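Side-chain contact in Glyoxalase/bleomycin resistance protein/dioxygenase (Nocardioides sp., PDB 4MYM), which is of uncertain function but, as a member of the glyoxalase/bleomycin resistance protein/dioxygenase superfamily, probably acts as a metalloenzyme or an antibiotic-binding resistance protein: residues A78-I81 with R82-G86. Residues are numbered along the deposited sequence; the frame is centred on the assembly and turned at random.
Sequences AQLI and RETTG
Thr-84 and Thr-85 both turn their hydroxyls back onto the carbonyl oxygens of Leu-80 and Ile-81, one turn earlier in the same helix. OG1 of Thr-84 lies 2.6 Å from Leu-80 O and donates to it, while Thr-84 N reaches the same oxygen at 2.9 Å from the opposite face of the carbonyl plane. The next residue repeats the pattern: Thr-85 N bonds Ile-81 O on one side and Thr-85 OG1, also 2.6 Å from Ile-81 O, comes in well above the plane on the other. With chi1 at 56° and 66°, each OG1 points back along the helix within reach of the carbonyl four residues before. Thr-85 OG1 has a second partner in Val-87 N.

Ordinary helical bonds precede these, from Arg-82 N to Ala-78 O and from Glu-83 N to Gln-79 O. Gly-86 then leaves the helix with positive phi.

On the exposed flank, the extended side chains of Gln-79 and Glu-83 meet through a weak bond, NE2 to OE2 at 3.4 Å, with amide and carboxylate planes nearly perpendicular (87°). A kink about CG-CD folds Arg-82 back, so the rim of one guanidinium face, near NH2, lies over Gln-79 CA; its NH1 passes 3.7 Å from Ala-78 CB and bonds Ala-89 O.

Looser van der Waals contacts fill in: Leu-80 CD2 stands 4.0 Å from Thr-84 CG2, and the side chains of Ile-81 and Thr-85 lie side by side, with Ile-81 CG2 3.5 Å from Thr-85 OG1. Ile-81, Thr-84 and Thr-85 also pack on Trp-76 and on Phe-148, Trp-134 and Tyr-140, respectively, of the second subunit.

Helix 78-85 directly follows strand 72-77, the last of the first beta-alpha-beta-beta-beta module characteristic of this superfamily. Two consecutive carbonyls, each gripped by an amide and a hydroxyl, thus tie down its C-terminal turn and satisfy the threonine hydroxyls locally where the helix meets the dimer partner.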
loop_
_atom_site.group_PDB
_atom_site.type_symbol
_atom_site.label_atom_id
_atom_site.label_comp_id
_atom_site.label_asym_id
_atom_site.label_seq_id
_atom_site.Cartn_x
_atom_site.Cartn_y
_atom_site.Cartn_z
ATOM N N ALA A 78 -8.270 -4.909 12.960
ATOM C CA ALA A 78 -8.938 -3.615 13.126
ATOM C C ALA A 78 -9.257 -3.275 14.590
ATOM O O ALA A 78 -9.094 -2.130 15.014
ATOM C CB ALA A 78 -10.227 -3.572 12.301
ATOM N N GLN A 79 -9.747 -4.257 15.338
ATOM C CA GLN A 79 -10.091 -4.036 16.751
ATOM C C GLN A 79 -8.850 -3.652 17.564
ATOM O O GLN A 79 -8.887 -2.688 18.341
ATOM C CB GLN A 79 -10.762 -5.276 17.350
ATOM C CG GLN A 79 -11.342 -5.066 18.743
ATOM C CD GLN A 79 -12.263 -6.204 19.191
ATOM O OE1 GLN A 79 -12.906 -6.874 18.374
ATOM N NE2 GLN A 79 -12.338 -6.415 20.500
ATOM N N LEU A 80 -7.756 -4.385 17.361
ATOM C CA LEU A 80 -6.481 -4.057 18.021
ATOM C C LEU A 80 -5.933 -2.671 17.692
ATOM O O LEU A 80 -5.415 -1.977 18.582
ATOM C CB LEU A 80 -5.404 -5.113 17.740
ATOM C CG LEU A 80 -5.140 -6.141 18.848
ATOM C CD1 LEU A 80 -3.869 -6.889 18.535
ATOM C CD2 LEU A 80 -5.015 -5.518 20.234
ATOM N N ILE A 81 -6.035 -2.266 16.426
ATOM C CA ILE A 81 -5.650 -0.910 16.027
ATOM C C ILE A 81 -6.445 0.115 16.838
ATOM O O ILE A 81 -5.868 1.041 17.413
ATOM C CB ILE A 81 -5.893 -0.653 14.528
ATOM C CG1 ILE A 81 -4.947 -1.520 13.676
ATOM C CG2 ILE A 81 -5.687 0.825 14.183
ATOM C CD1 ILE A 81 -5.340 -1.574 12.213
ATOM N N ARG A 82 -7.765 -0.055 16.887
ATOM C CA ARG A 82 -8.619 0.873 17.640
ATOM C C ARG A 82 -8.191 0.919 19.105
ATOM O O ARG A 82 -7.972 1.998 19.655
ATOM C CB ARG A 82 -10.114 0.510 17.512
ATOM C CG ARG A 82 -10.757 0.954 16.196
ATOM C CD ARG A 82 -12.290 0.912 16.201
ATOM N NE ARG A 82 -12.796 -0.430 16.493
ATOM C CZ ARG A 82 -12.799 -1.462 15.637
ATOM N NH1 ARG A 82 -12.314 -1.334 14.399
ATOM N NH2 ARG A 82 -13.281 -2.649 16.030
ATOM N N GLU A 83 -8.022 -0.251 19.704
ATOM C CA GLU A 83 -7.747 -0.350 21.132
ATOM C C GLU A 83 -6.366 0.184 21.525
ATOM O O GLU A 83 -6.211 0.749 22.606
ATOM C CB GLU A 83 -7.892 -1.797 21.585
ATOM C CG GLU A 83 -9.328 -2.303 21.503
ATOM C CD GLU A 83 -9.471 -3.768 21.867
ATOM O OE1 GLU A 83 -8.504 -4.548 21.701
ATOM O OE2 GLU A 83 -10.575 -4.149 22.310
ATOM N N THR A 84 -5.369 0.021 20.653
ATOM C CA THR A 84 -3.991 0.349 21.028
ATOM C C THR A 84 -3.553 1.709 20.547
ATOM O O THR A 84 -2.626 2.274 21.116
ATOM C CB THR A 84 -2.977 -0.658 20.464
ATOM O OG1 THR A 84 -3.125 -0.734 19.046
ATOM C CG2 THR A 84 -3.167 -2.027 21.075
ATOM N N THR A 85 -4.161 2.213 19.469
ATOM C CA THR A 85 -3.761 3.492 18.892
ATOM C C THR A 85 -4.858 4.539 18.905
ATOM O O THR A 85 -4.572 5.704 18.705
ATOM C CB THR A 85 -3.314 3.366 17.409
ATOM O OG1 THR A 85 -4.431 2.994 16.590
ATOM C CG2 THR A 85 -2.181 2.354 17.263
ATOM N N GLY A 86 -6.117 4.129 19.064
ATOM C CA GLY A 86 -7.235 5.054 18.900
ATOM C C GLY A 86 -7.564 5.403 17.450
ATOM O O GLY A 86 -8.449 6.211 17.190
#